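Local atomic coordinates of PA0833-PD protein (Pseudomonas aeruginosa PAO1, PDB entry 6JFW), a protein that probably tethers the outer membrane to the cell wall, its periplasmic OmpA C-like domain binding peptidoglycan in an unusually enlarged pocket. Residues D3-E8 against K60-N65; N54-F59 against G95-Q100; I67-Y72 against V133-R138. All coordinates share one frame; numbering follows the deposited sequence.

Interaction 1: D3-E8 against K60-N65; sequences DKQEAE and KQYNQN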
ATOM      1  N   ASP A   3       3.846 -18.928  -1.223  1.00 28.40           N
ATOM      2  CA  ASP A   3       3.146 -19.172  -2.480  1.00 30.42           C
ATOM      3  C   ASP A   3       1.635 -19.100  -2.301  1.00 23.96           C
ATOM      4  O   ASP A   3       0.917 -18.596  -3.172  1.00 17.16           O
ATOM      5  CB  ASP A   3       3.531 -20.539  -3.045  1.00 29.84           C
ATOM      6  CG  ASP A   3       5.009 -20.671  -3.300  1.00 50.91           C
ATOM      7  OD1 ASP A   3       5.715 -19.645  -3.241  1.00 61.93           O
ATOM      8  OD2 ASP A   3       5.460 -21.802  -3.574  1.00 59.34           O
ATOM      9  N   LYS A   4       1.137 -19.610  -1.176  1.00 18.93           N
ATOM     10  CA  LYS A   4      -0.303 -19.756  -1.003  1.00 23.04           C
ATOM     11  C   LYS A   4      -0.970 -18.406  -0.768  1.00 19.74           C
ATOM     12  O   LYS A   4      -1.995 -18.096  -1.387  1.00 14.08           O
ATOM     13  CB  LYS A   4      -0.589 -20.720   0.147  1.00 26.74           C
ATOM     14  CG  LYS A   4      -2.010 -21.241   0.193  1.00 30.61           C
ATOM     15  CD  LYS A   4      -2.080 -22.508   1.027  1.00 38.77           C
ATOM     16  CE  LYS A   4      -3.485 -22.763   1.537  1.00 41.10           C
ATOM     17  NZ  LYS A   4      -3.915 -21.693   2.477  1.00 42.26           N
ATOM     18  N   GLN A   5      -0.401 -17.585   0.118  1.00 13.62           N
ATOM     19  CA  GLN A   5      -0.960 -16.254   0.325  1.00 18.98           C
ATOM     20  C   GLN A   5      -0.889 -15.426  -0.950  1.00 11.51           C
ATOM     21  O   GLN A   5      -1.826 -14.683  -1.266  1.00 11.23           O
ATOM     22  CB  GLN A   5      -0.243 -15.531   1.467  1.00 18.68           C
ATOM     23  CG  GLN A   5      -0.869 -14.173   1.781  1.00 15.89           C
ATOM     24  CD  GLN A   5      -0.238 -13.481   2.971  1.00 19.35           C
ATOM     25  OE1 GLN A   5       0.891 -13.783   3.355  1.00 15.94           O
ATOM     26  NE2 GLN A   5      -0.972 -12.546   3.565  1.00 14.37           N
ATOM     27  N   GLU A   6       0.209 -15.545  -1.703  1.00 12.15           N
ATOM     28  CA  GLU A   6       0.331 -14.788  -2.946  1.00 18.84           C
ATOM     29  C   GLU A   6      -0.799 -15.132  -3.907  1.00 16.55           C
ATOM     30  O   GLU A   6      -1.408 -14.241  -4.512  1.00 13.60           O
ATOM     31  CB  GLU A   6       1.684 -15.044  -3.613  1.00 22.46           C
ATOM     32  CG  GLU A   6       1.908 -14.127  -4.813  1.00 19.28           C
ATOM     33  CD  GLU A   6       2.978 -14.618  -5.769  1.00 31.78           C
ATOM     34  OE1 GLU A   6       3.765 -15.509  -5.390  1.00 31.76           O
ATOM     35  OE2 GLU A   6       3.027 -14.106  -6.909  1.00 38.29           O
ATOM     36  N   ALA A   7      -1.097 -16.424  -4.060  1.00 13.96           N
ATOM     37  CA  ALA A   7      -2.175 -16.829  -4.956  1.00 17.43           C
ATOM     38  C   ALA A   7      -3.528 -16.365  -4.436  1.00 16.97           C
ATOM     39  O   ALA A   7      -4.397 -15.965  -5.220  1.00 20.55           O
ATOM     40  CB  ALA A   7      -2.162 -18.346  -5.144  1.00 16.97           C
ATOM     41  N   GLU A   8      -3.726 -16.412  -3.119  1.00 15.34           N
ATOM     42  CA  GLU A   8      -4.968 -15.906  -2.546  1.00 15.90           C
ATOM     43  C   GLU A   8      -5.095 -14.403  -2.747  1.00 15.35           C
ATOM     44  O   GLU A   8      -6.188 -13.895  -3.023  1.00 14.88           O
ATOM     45  CB  GLU A   8      -5.039 -16.261  -1.065  1.00 22.21           C
ATOM     46  CG  GLU A   8      -5.689 -17.594  -0.776  1.00 34.26           C
ATOM     47  CD  GLU A   8      -5.396 -18.082   0.623  1.00 54.85           C
ATOM     48  OE1 GLU A   8      -4.937 -19.234   0.765  1.00 50.61           O
ATOM     49  OE2 GLU A   8      -5.607 -17.313   1.583  1.00 58.45           O
ATOM     50  N   LYS A  60      -4.663 -11.301   8.591  1.00 16.63           N
ATOM     51  CA  LYS A  60      -5.040 -11.992   9.820  1.00 21.27           C
ATOM     52  C   LYS A  60      -4.859 -13.496   9.698  1.00 20.40           C
ATOM     53  O   LYS A  60      -4.514 -14.162  10.681  1.00 25.18           O
ATOM     54  CB  LYS A  60      -6.489 -11.675  10.181  1.00 21.69           C
ATOM     55  CG  LYS A  60      -6.661 -10.408  10.986  1.00 23.82           C
ATOM     56  CD  LYS A  60      -7.897 -10.487  11.869  1.00 32.93           C
ATOM     57  CE  LYS A  60      -9.165 -10.346  11.048  1.00 38.36           C
ATOM     58  NZ  LYS A  60      -8.951  -9.430   9.892  1.00 31.44           N
ATOM     59  N   GLN A  61      -5.094 -14.043   8.509  1.00 19.50           N
ATOM     60  CA  GLN A  61      -5.002 -15.483   8.308  1.00 23.33           C
ATOM     61  C   GLN A  61      -3.554 -15.942   8.195  1.00 25.42           C
ATOM     62  O   GLN A  61      -3.188 -16.989   8.742  1.00 23.01           O
ATOM     63  CB  GLN A  61      -5.792 -15.863   7.059  1.00 21.51           C
ATOM     64  CG  GLN A  61      -6.038 -17.336   6.877  1.00 31.05           C
ATOM     65  CD  GLN A  61      -6.617 -17.632   5.513  1.00 39.09           C
ATOM     66  OE1 GLN A  61      -5.883 -17.879   4.558  1.00 49.97           O
ATOM     67  NE2 GLN A  61      -7.938 -17.587   5.407  1.00 50.33           N
ATOM     68  N   TYR A  62      -2.716 -15.173   7.502  1.00 20.92           N
ATOM     69  CA  TYR A  62      -1.305 -15.514   7.308  1.00 18.41           C
ATOM     70  C   TYR A  62      -0.480 -14.704   8.300  1.00 21.88           C
ATOM     71  O   TYR A  62      -0.086 -13.569   8.036  1.00 24.00           O
ATOM     72  CB  TYR A  62      -0.889 -15.266   5.869  1.00 15.47           C
ATOM     73  CG  TYR A  62      -1.582 -16.229   4.961  1.00 23.66           C
ATOM     74  CD1 TYR A  62      -1.196 -17.558   4.923  1.00 24.68           C
ATOM     75  CD2 TYR A  62      -2.660 -15.832   4.188  1.00 20.98           C
ATOM     76  CE1 TYR A  62      -1.837 -18.457   4.119  1.00 20.17           C
ATOM     77  CE2 TYR A  62      -3.306 -16.724   3.374  1.00 26.01           C
ATOM     78  CZ  TYR A  62      -2.891 -18.040   3.346  1.00 28.33           C
ATOM     79  OH  TYR A  62      -3.519 -18.959   2.546  1.00 26.37           O
ATOM     80  N   ASN A  63      -0.202 -15.320   9.443  1.00 23.41           N
ATOM     81  CA  ASN A  63       0.348 -14.611  10.589  1.00 34.35           C
ATOM     82  C   ASN A  63       1.868 -14.534  10.593  1.00 31.38           C
ATOM     83  O   ASN A  63       2.427 -13.811  11.425  1.00 34.71           O
ATOM     84  CB  ASN A  63      -0.142 -15.276  11.884  1.00 33.76           C
ATOM     85  CG  ASN A  63       0.204 -16.754  11.955  1.00 45.74           C
ATOM     86  OD1 ASN A  63      -0.651 -17.617  11.752  1.00 58.89           O
ATOM     87  ND2 ASN A  63       1.457 -17.050  12.261  1.00 48.39           N
ATOM     88  N   GLN A  64       2.552 -15.222   9.684  1.00 30.01           N
ATOM     89  CA  GLN A  64       4.010 -15.355   9.759  1.00 29.74           C
ATOM     90  C   GLN A  64       4.733 -14.382   8.834  1.00 30.28           C
ATOM     91  O   GLN A  64       5.672 -14.761   8.135  1.00 30.50           O
ATOM     92  CB  GLN A  64       4.424 -16.788   9.451  1.00 40.20           C
ATOM     93  CG  GLN A  64       3.808 -17.815  10.371  1.00 51.03           C
ATOM     94  CD  GLN A  64       4.830 -18.779  10.937  1.00 59.69           C
ATOM     95  OE1 GLN A  64       5.828 -19.081  10.296  1.00 66.46           O
ATOM     96  NE2 GLN A  64       4.586 -19.256  12.147  1.00 59.58           N
ATOM     97  N   ASN A  65       4.319 -13.118   8.818  1.00 20.76           N
ATOM     98  CA  ASN A  65       5.107 -12.094   8.149  1.00 19.35           C
ATOM     99  C   ASN A  65       4.871 -10.756   8.832  1.00 19.09           C
ATOM    100  O   ASN A  65       3.887 -10.569   9.551  1.00 21.05           O
ATOM    101  CB  ASN A  65       4.792 -12.008   6.644  1.00 17.72           C
ATOM    102  CG  ASN A  65       3.307 -11.918   6.346  1.00 23.17           C
ATOM    103  OD1 ASN A  65       2.572 -11.163   6.982  1.00 19.57           O
ATOM    104  ND2 ASN A  65       2.862 -12.683   5.356  1.00 21.77           N
TER
HETATM  105  O   HOH W   1       0.078 -11.560   6.155  1.00 17.51           O
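Gln-5, on the N-terminal helix 3-12, lies against Tyr-62, the first residue to leave helical geometry after helix 49-61, and so joins the start of the chain to the turn that leads into strand 65-72 of the OmpA C-like domain. From CB outward, Gln-5 meets a different part of Tyr-62 at almost every atom. Its CB sits over one face of the Tyr-62 ring as a CH-pi contact, 3.7 Å from the centroid and almost straight above the centre of the ring. CG moves toward the rim and comes 3.4 Å from Tyr-62 CD2. CD passes on to Tyr-62 CB, because the chain runs nearly straight with CG anti to the backbone N (chi1 -176°), sliding past the tyrosine in the opposite direction. The amide ends up 32° from the ring plane and splits its work. OE1 accepts a weak, bent bond from Asn-65 ND2, 3.0 Å long with 127° at the hydrogen, the two amides being almost coplanar. NE2 has Ser-58 on helix 49-61 as its strongest partner and also donates to a water.

The outer end of the tyrosine is polar and less certain. Lys-4 comes across at about a right angle, and its NZ donates to the hydroxyl; as modelled, the same ammonium also lies within salt-bridge distance of Glu-8, one helical turn further on. Since Glu-8 OE1 and the phenol oxygen are too close to each other, both bonds are doubtful in detail. From outside the two segments, Arg-106 bonds the carbonyls of Tyr-62 and Asn-65. The water held by Gln-5 NE2 ties this buried amide to both ends of the turn, donating to Tyr-62 O at 2.8 Å and to Asn-65 OD1 at 2.7 Å.

Interaction 2: N54-F59 against G95-Q100; sequences NLANSF and GYLTAQ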
ATOM      1  N   ASN A  54     -10.683  -7.282   2.378  1.00 12.70           N
ATOM      2  CA  ASN A  54     -10.105  -8.556   1.963  1.00 12.77           C
ATOM      3  C   ASN A  54      -8.639  -8.651   2.362  1.00 15.19           C
ATOM      4  O   ASN A  54      -8.178  -9.709   2.811  1.00 11.34           O
ATOM      5  CB  ASN A  54     -10.264  -8.737   0.454  1.00 14.86           C
ATOM      6  CG  ASN A  54     -11.636  -9.249   0.073  1.00 16.28           C
ATOM      7  OD1 ASN A  54     -12.000 -10.378   0.399  1.00 21.41           O
ATOM      8  ND2 ASN A  54     -12.405  -8.423  -0.627  1.00 19.63           N
ATOM      9  N   LEU A  55      -7.888  -7.559   2.201  1.00 13.99           N
ATOM     10  CA  LEU A  55      -6.487  -7.554   2.611  1.00 14.11           C
ATOM     11  C   LEU A  55      -6.346  -7.837   4.101  1.00 13.78           C
ATOM     12  O   LEU A  55      -5.486  -8.624   4.512  1.00 16.85           O
ATOM     13  CB  LEU A  55      -5.841  -6.213   2.263  1.00 16.71           C
ATOM     14  CG  LEU A  55      -5.396  -6.006   0.816  1.00 23.44           C
ATOM     15  CD1 LEU A  55      -4.771  -4.632   0.636  1.00 19.32           C
ATOM     16  CD2 LEU A  55      -4.419  -7.091   0.417  1.00 19.29           C
ATOM     17  N   ALA A  56      -7.184  -7.200   4.925  1.00 12.12           N
ATOM     18  CA  ALA A  56      -7.107  -7.416   6.366  1.00 11.98           C
ATOM     19  C   ALA A  56      -7.365  -8.873   6.724  1.00 15.11           C
ATOM     20  O   ALA A  56      -6.702  -9.431   7.605  1.00 15.34           O
ATOM     21  CB  ALA A  56      -8.099  -6.502   7.087  1.00 12.20           C
ATOM     22  N   ASN A  57      -8.324  -9.510   6.045  1.00 12.41           N
ATOM     23  CA  ASN A  57      -8.599 -10.919   6.308  1.00 13.48           C
ATOM     24  C   ASN A  57      -7.406 -11.790   5.939  1.00 16.49           C
ATOM     25  O   ASN A  57      -7.076 -12.741   6.659  1.00 15.30           O
ATOM     26  CB  ASN A  57      -9.848 -11.363   5.546  1.00 14.19           C
ATOM     27  CG  ASN A  57     -11.113 -10.732   6.087  1.00 18.72           C
ATOM     28  OD1 ASN A  57     -11.152 -10.277   7.230  1.00 20.59           O
ATOM     29  ND2 ASN A  57     -12.158 -10.702   5.268  1.00 19.70           N
ATOM     30  N   SER A  58      -6.742 -11.479   4.825  1.00 13.29           N
ATOM     31  CA  SER A  58      -5.557 -12.235   4.432  1.00 11.83           C
ATOM     32  C   SER A  58      -4.442 -12.078   5.459  1.00 14.64           C
ATOM     33  O   SER A  58      -3.836 -13.067   5.890  1.00 16.37           O
ATOM     34  CB  SER A  58      -5.080 -11.784   3.052  1.00 14.41           C
ATOM     35  OG  SER A  58      -3.885 -12.452   2.688  1.00 17.62           O
ATOM     36  N   PHE A  59      -4.157 -10.835   5.863  1.00 14.16           N
ATOM     37  CA  PHE A  59      -3.104 -10.595   6.846  1.00 18.92           C
ATOM     38  C   PHE A  59      -3.399 -11.318   8.155  1.00 18.82           C
ATOM     39  O   PHE A  59      -2.494 -11.883   8.781  1.00 18.30           O
ATOM     40  CB  PHE A  59      -2.942  -9.094   7.109  1.00 13.95           C
ATOM     41  CG  PHE A  59      -2.622  -8.273   5.883  1.00 15.18           C
ATOM     42  CD1 PHE A  59      -2.106  -8.854   4.735  1.00 18.62           C
ATOM     43  CD2 PHE A  59      -2.828  -6.903   5.897  1.00 18.31           C
ATOM     44  CE1 PHE A  59      -1.815  -8.082   3.621  1.00 16.25           C
ATOM     45  CE2 PHE A  59      -2.539  -6.127   4.791  1.00 18.51           C
ATOM     46  CZ  PHE A  59      -2.032  -6.716   3.651  1.00 15.10           C
ATOM     47  N   GLY A  95      -4.408   2.627   9.729  1.00 13.95           N
ATOM     48  CA  GLY A  95      -5.507   2.800  10.665  1.00 17.29           C
ATOM     49  C   GLY A  95      -6.732   1.994  10.279  1.00 16.45           C
ATOM     50  O   GLY A  95      -7.408   1.424  11.139  1.00 18.95           O
ATOM     51  N   TYR A  96      -7.029   1.928   8.979  1.00 13.34           N
ATOM     52  CA  TYR A  96      -8.156   1.123   8.519  1.00 13.75           C
ATOM     53  C   TYR A  96      -7.920  -0.355   8.803  1.00 13.98           C
ATOM     54  O   TYR A  96      -8.795  -1.043   9.340  1.00 15.97           O
ATOM     55  CB  TYR A  96      -8.394   1.350   7.026  1.00 17.27           C
ATOM     56  CG  TYR A  96      -9.676   0.726   6.519  1.00 22.92           C
ATOM     57  CD1 TYR A  96      -9.717  -0.605   6.122  1.00 16.91           C
ATOM     58  CD2 TYR A  96     -10.846   1.469   6.441  1.00 23.47           C
ATOM     59  CE1 TYR A  96     -10.887  -1.179   5.666  1.00 21.05           C
ATOM     60  CE2 TYR A  96     -12.022   0.903   5.984  1.00 24.14           C
ATOM     61  CZ  TYR A  96     -12.036  -0.421   5.597  1.00 23.60           C
ATOM     62  OH  TYR A  96     -13.203  -0.987   5.141  1.00 19.55           O
ATOM     63  N   LEU A  97      -6.738  -0.860   8.443  1.00 12.06           N
ATOM     64  CA  LEU A  97      -6.440  -2.275   8.645  1.00 12.19           C
ATOM     65  C   LEU A  97      -6.524  -2.658  10.117  1.00  9.69           C
ATOM     66  O   LEU A  97      -7.014  -3.741  10.456  1.00 11.35           O
ATOM     67  CB  LEU A  97      -5.058  -2.603   8.081  1.00 13.28           C
ATOM     68  CG  LEU A  97      -4.945  -2.593   6.556  1.00 11.87           C
ATOM     69  CD1 LEU A  97      -3.489  -2.689   6.123  1.00 10.36           C
ATOM     70  CD2 LEU A  97      -5.760  -3.731   5.956  1.00 12.22           C
ATOM     71  N   THR A  98      -6.059  -1.780  11.008  1.00 12.06           N
ATOM     72  CA  THR A  98      -6.139  -2.073  12.437  1.00 16.48           C
ATOM     73  C   THR A  98      -7.581  -2.039  12.928  1.00 14.41           C
ATOM     74  O   THR A  98      -7.965  -2.838  13.791  1.00 17.25           O
ATOM     75  CB  THR A  98      -5.280  -1.089  13.231  1.00 19.92           C
ATOM     76  OG1 THR A  98      -5.534   0.247  12.780  1.00 25.12           O
ATOM     77  CG2 THR A  98      -3.811  -1.408  13.050  1.00 17.45           C
ATOM     78  N   ALA A  99      -8.393  -1.125  12.391  1.00 12.79           N
ATOM     79  CA  ALA A  99      -9.812  -1.112  12.732  1.00 13.50           C
ATOM     80  C   ALA A  99     -10.494  -2.410  12.319  1.00 16.28           C
ATOM     81  O   ALA A  99     -11.468  -2.828  12.954  1.00 17.58           O
ATOM     82  CB  ALA A  99     -10.501   0.083  12.076  1.00 15.34           C
ATOM     83  N   GLN A 100      -9.995  -3.059  11.268  1.00 15.92           N
ATOM     84  CA  GLN A 100     -10.547  -4.330  10.814  1.00 17.15           C
ATOM     85  C   GLN A 100     -10.034  -5.523  11.610  1.00 20.15           C
ATOM     86  O   GLN A 100     -10.465  -6.650  11.346  1.00 25.61           O
ATOM     87  CB  GLN A 100     -10.245  -4.532   9.328  1.00 18.41           C
ATOM     88  CG  GLN A 100     -10.997  -3.577   8.420  1.00 27.54           C
ATOM     89  CD  GLN A 100     -12.498  -3.783   8.482  1.00 29.59           C
ATOM     90  OE1 GLN A 100     -13.022  -4.769   7.963  1.00 32.54           O
ATOM     91  NE2 GLN A 100     -13.198  -2.857   9.125  1.00 25.45           N
TER
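Ala-56 and Leu-97 mark the point where helix 49-61 and helix 79-99 come together, their CA atoms 5.7 Å apart. The short segments keep an axis separation of 9.5 Å and cross at -63°, steeply enough that a few side chains make the whole contact. On its tight side, the two methyl groups of Leu-97 part to meet different neighbours. CD2 reaches Ala-56 CB at 3.8 Å, with Leu-55 CB more loosely placed beyond it. CD1 goes to the ring of Phe-59, meeting CE2 at 3.8 Å from the edge, in the ring plane rather than over a face. Leu-97 CG is anti to its carbonyl carbon (chi1 -71°), which swings it beside the backbone N, with CD1 and CD2 reaching Phe-59 and Ala-56. Over one face of the Phe-59 ring lies the carbonyl oxygen of Leu-55, one turn back on the same helix. Leu-29 and Ile-67 of the sheet also touch this ring, while Ile-69 packs on Leu-97, so the apolar half of the contact rests directly on the strands.

The solvent side is sparser. Helix 79-99 has ended by Gln-100, which adds one close contact, its CB 3.7 Å from Ala-56 CB; beyond CB, no atom of this side chain comes within 4.2 Å of segment 54-59. Nearby, Lys-60 NZ makes weak hydrogen bonds to the carbonyls of Ala-56 and Gln-100. Tyr-96 stays off segment 54-59 and bonds instead to Asn-53, its ring edge-to-face with that of Tyr-49.

Small alanine at the crossing, leucine and phenylalanine on the sheet side and polar groups on the solvent side make an amphipathic helix pair lying on one face of a beta sheet, the layered alpha/beta architecture of the peptidoglycan-binding OmpA C-like domain.

Interaction 3: I67-Y72 against V133-R138; sequences IEIVGY and VEVNLR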
ATOM      1  N   ILE A  67       4.231  -6.637   8.261  1.00 13.62           N
ATOM      2  CA  ILE A  67       3.494  -5.813   7.318  1.00 12.57           C
ATOM      3  C   ILE A  67       4.078  -4.410   7.380  1.00 18.23           C
ATOM      4  O   ILE A  67       4.031  -3.757   8.429  1.00 18.70           O
ATOM      5  CB  ILE A  67       1.990  -5.819   7.627  1.00 15.39           C
ATOM      6  CG1 ILE A  67       1.483  -7.263   7.629  1.00 19.71           C
ATOM      7  CG2 ILE A  67       1.232  -4.978   6.614  1.00 15.65           C
ATOM      8  CD1 ILE A  67       0.203  -7.479   8.394  1.00 22.44           C
ATOM      9  N   GLU A  68       4.649  -3.963   6.264  1.00 15.96           N
ATOM     10  CA  GLU A  68       5.274  -2.652   6.156  1.00 13.32           C
ATOM     11  C   GLU A  68       4.484  -1.830   5.152  1.00 17.33           C
ATOM     12  O   GLU A  68       4.410  -2.190   3.972  1.00 20.76           O
ATOM     13  CB  GLU A  68       6.734  -2.778   5.717  1.00 19.44           C
ATOM     14  CG  GLU A  68       7.585  -1.579   6.075  1.00 37.84           C
ATOM     15  CD  GLU A  68       8.640  -1.261   5.034  1.00 43.54           C
ATOM     16  OE1 GLU A  68       8.680  -1.944   3.990  1.00 33.75           O
ATOM     17  OE2 GLU A  68       9.435  -0.325   5.265  1.00 43.39           O
ATOM     18  N   ILE A  69       3.894  -0.732   5.614  1.00 12.35           N
ATOM     19  CA  ILE A  69       3.074   0.134   4.776  1.00 12.24           C
ATOM     20  C   ILE A  69       3.875   1.392   4.477  1.00 17.02           C
ATOM     21  O   ILE A  69       4.302   2.101   5.395  1.00 14.42           O
ATOM     22  CB  ILE A  69       1.735   0.465   5.448  1.00 12.90           C
ATOM     23  CG1 ILE A  69       0.984  -0.833   5.758  1.00 11.85           C
ATOM     24  CG2 ILE A  69       0.899   1.365   4.551  1.00  8.62           C
ATOM     25  CD1 ILE A  69      -0.115  -0.677   6.778  1.00 13.55           C
ATOM     26  N   VAL A  70       4.089   1.663   3.194  1.00 11.78           N
ATOM     27  CA  VAL A  70       4.974   2.735   2.756  1.00 12.96           C
ATOM     28  C   VAL A  70       4.215   3.615   1.773  1.00 11.06           C
ATOM     29  O   VAL A  70       3.693   3.121   0.767  1.00 13.34           O
ATOM     30  CB  VAL A  70       6.256   2.186   2.111  1.00 17.41           C
ATOM     31  CG1 VAL A  70       7.172   3.317   1.743  1.00 18.30           C
ATOM     32  CG2 VAL A  70       6.959   1.216   3.053  1.00 18.66           C
ATOM     33  N   GLY A  71       4.155   4.912   2.064  1.00 12.22           N
ATOM     34  CA  GLY A  71       3.528   5.875   1.182  1.00 12.64           C
ATOM     35  C   GLY A  71       4.550   6.550   0.285  1.00 14.06           C
ATOM     36  O   GLY A  71       5.693   6.769   0.677  1.00 16.10           O
ATOM     37  N   TYR A  72       4.124   6.871  -0.936  1.00  9.14           N
ATOM     38  CA  TYR A  72       4.986   7.522  -1.912  1.00 14.76           C
ATOM     39  C   TYR A  72       4.227   8.646  -2.600  1.00 17.22           C
ATOM     40  O   TYR A  72       2.996   8.644  -2.666  1.00 10.91           O
ATOM     41  CB  TYR A  72       5.494   6.552  -2.987  1.00 13.01           C
ATOM     42  CG  TYR A  72       6.384   5.437  -2.498  1.00 14.98           C
ATOM     43  CD1 TYR A  72       5.845   4.229  -2.080  1.00 12.60           C
ATOM     44  CD2 TYR A  72       7.766   5.580  -2.485  1.00 14.54           C
ATOM     45  CE1 TYR A  72       6.654   3.199  -1.649  1.00 12.89           C
ATOM     46  CE2 TYR A  72       8.585   4.554  -2.052  1.00 13.18           C
ATOM     47  CZ  TYR A  72       8.023   3.367  -1.635  1.00 14.55           C
ATOM     48  OH  TYR A  72       8.833   2.342  -1.203  1.00 22.21           O
ATOM     49  N   VAL A 133       0.576   3.772  -2.413  1.00 10.59           N
ATOM     50  CA  VAL A 133       0.932   3.158  -1.140  1.00 11.51           C
ATOM     51  C   VAL A 133       1.329   1.718  -1.426  1.00 14.44           C
ATOM     52  O   VAL A 133       0.651   1.022  -2.189  1.00 15.44           O
ATOM     53  CB  VAL A 133      -0.221   3.225  -0.122  1.00 13.42           C
ATOM     54  CG1 VAL A 133       0.043   2.282   1.043  1.00 14.86           C
ATOM     55  CG2 VAL A 133      -0.394   4.647   0.384  1.00 12.87           C
ATOM     56  N   GLU A 134       2.438   1.284  -0.835  1.00 14.26           N
ATOM     57  CA  GLU A 134       2.936  -0.072  -0.995  1.00 12.40           C
ATOM     58  C   GLU A 134       2.835  -0.814   0.331  1.00 14.91           C
ATOM     59  O   GLU A 134       3.153  -0.261   1.388  1.00 15.32           O
ATOM     60  CB  GLU A 134       4.384  -0.069  -1.497  1.00 15.07           C
ATOM     61  CG  GLU A 134       4.522   0.490  -2.904  1.00 16.88           C
ATOM     62  CD  GLU A 134       5.937   0.427  -3.454  1.00 24.10           C
ATOM     63  OE1 GLU A 134       6.837  -0.095  -2.762  1.00 19.62           O
ATOM     64  OE2 GLU A 134       6.143   0.887  -4.600  1.00 20.45           O
ATOM     65  N   VAL A 135       2.371  -2.058   0.269  1.00 11.61           N
ATOM     66  CA  VAL A 135       2.316  -2.946   1.425  1.00 13.24           C
ATOM     67  C   VAL A 135       3.298  -4.078   1.172  1.00 16.13           C
ATOM     68  O   VAL A 135       3.079  -4.916   0.288  1.00 17.78           O
ATOM     69  CB  VAL A 135       0.904  -3.492   1.671  1.00 15.00           C
ATOM     70  CG1 VAL A 135       0.897  -4.382   2.909  1.00 19.71           C
ATOM     71  CG2 VAL A 135      -0.095  -2.358   1.814  1.00 10.96           C
ATOM     72  N   ASN A 136       4.380  -4.109   1.942  1.00 10.83           N
ATOM     73  CA  ASN A 136       5.386  -5.155   1.831  1.00 13.65           C
ATOM     74  C   ASN A 136       5.154  -6.200   2.913  1.00 18.82           C
ATOM     75  O   ASN A 136       5.039  -5.863   4.097  1.00 16.67           O
ATOM     76  CB  ASN A 136       6.795  -4.573   1.944  1.00 20.50           C
ATOM     77  CG  ASN A 136       7.047  -3.458   0.946  1.00 28.53           C
ATOM     78  OD1 ASN A 136       6.994  -3.671  -0.265  1.00 25.54           O
ATOM     79  ND2 ASN A 136       7.330  -2.263   1.452  1.00 25.56           N
ATOM     80  N   LEU A 137       5.077  -7.463   2.502  1.00 13.41           N
ATOM     81  CA  LEU A 137       4.929  -8.595   3.411  1.00 16.27           C
ATOM     82  C   LEU A 137       6.236  -9.377   3.396  1.00 18.47           C
ATOM     83  O   LEU A 137       6.590  -9.992   2.384  1.00 19.65           O
ATOM     84  CB  LEU A 137       3.752  -9.481   3.005  1.00 15.49           C
ATOM     85  CG  LEU A 137       2.364  -8.844   2.880  1.00 17.38           C
ATOM     86  CD1 LEU A 137       1.363  -9.848   2.324  1.00 21.35           C
ATOM     87  CD2 LEU A 137       1.884  -8.304   4.216  1.00 20.73           C
ATOM     88  N   ARG A 138       6.952  -9.349   4.512  1.00 15.22           N
ATOM     89  CA  ARG A 138       8.228 -10.011   4.652  1.00 18.07           C
ATOM     90  C   ARG A 138       8.134 -11.181   5.612  1.00 16.87           C
ATOM     91  O   ARG A 138       7.680 -10.991   6.747  1.00 17.95           O
ATOM     92  CB  ARG A 138       9.242  -9.036   5.169  1.00 21.16           C
ATOM     93  CG  ARG A 138      10.442  -9.728   5.525  1.00 37.02           C
ATOM     94  CD  ARG A 138      11.427  -8.702   5.687  1.00 42.92           C
ATOM     95  NE  ARG A 138      12.436  -8.921   4.627  1.00 51.17           N
ATOM     96  CZ  ARG A 138      13.181  -7.985   4.085  1.00 60.83           C
ATOM     97  NH1 ARG A 138      12.985  -6.745   4.473  1.00 58.64           N
ATOM     98  NH2 ARG A 138      14.079  -8.145   3.080  1.00 53.33           N
TER
HETATM   99  O   HOH W   2       7.676   0.099  -0.371  1.00 28.93           O
HETATM  100  O   HOH W   3       9.916  -0.704  -0.028  1.00 42.74           O
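Glu-68 and Asn-136 face each other as a hydrogen-bonded antiparallel pair: Glu-68 N gives to Asn-136 O at 2.9 Å and Asn-136 N returns a bond to Glu-68 O at 2.8 Å. Their side chains add a third. Asn-136 ND2 donates to Glu-68 OE1 at 2.9 Å, the nitrogen standing 38° out of the carboxylate plane and the bond bent to 141°. Glu-68 makes this possible by putting CG anti to its backbone N (chi1 -158°) and then bending at chi2, so that the carboxylate lies beside the amide.

Further along this face, the Glu-134 carboxylate meets the Tyr-72 ring obliquely, its CD 3.4 Å from CE1. Arg-132 forms the salt bridge to Glu-134 and a cation-pi contact with Tyr-72, whose hydroxyl bonds to Gln-116. A water donates to both Tyr-72 OH and Glu-134 OE1 and accepts from Asn-136 ND2.

The other face is apolar. Ile-67 and Ile-69 share a rotamer that sets CG2 toward the partner strand: Ile-67 CG2 meets Val-135 CG1 at 3.8 Å, and Ile-69 CG2 meets Val-133 CG1 at 3.7 Å. Ile-67 CG1 rests against Leu-137 CD2. With helix 79-99 packed on Ile-69, these two neighbouring interior strands, antiparallel to each other, belong to the mixed sheet of an OmpA C-like domain.

Interactions 1 and 2 share helix 49-61, and their centres lie 13 Å apart; interaction 3 is about 13 Å from interaction 2 and 15 Å from interaction 1. Along the chain interaction 1 closes before interaction 3 opens, whereas interaction 2 interleaves with both. Phe-59 of interaction 2 packs on Ile-67, Val-135 and Leu-137 of interaction 3, and Gln-5 of interaction 1 touches Leu-137 as well. Helix 49-61 leads through the turn of segment 60-65 into strand 65-72, which holds segment 67-72. The interior strand pair thus carries the helix crossing on its apolar face, with the N-terminal helix joined at one end, knitting sequence-distant parts into one compact periplasmic domain.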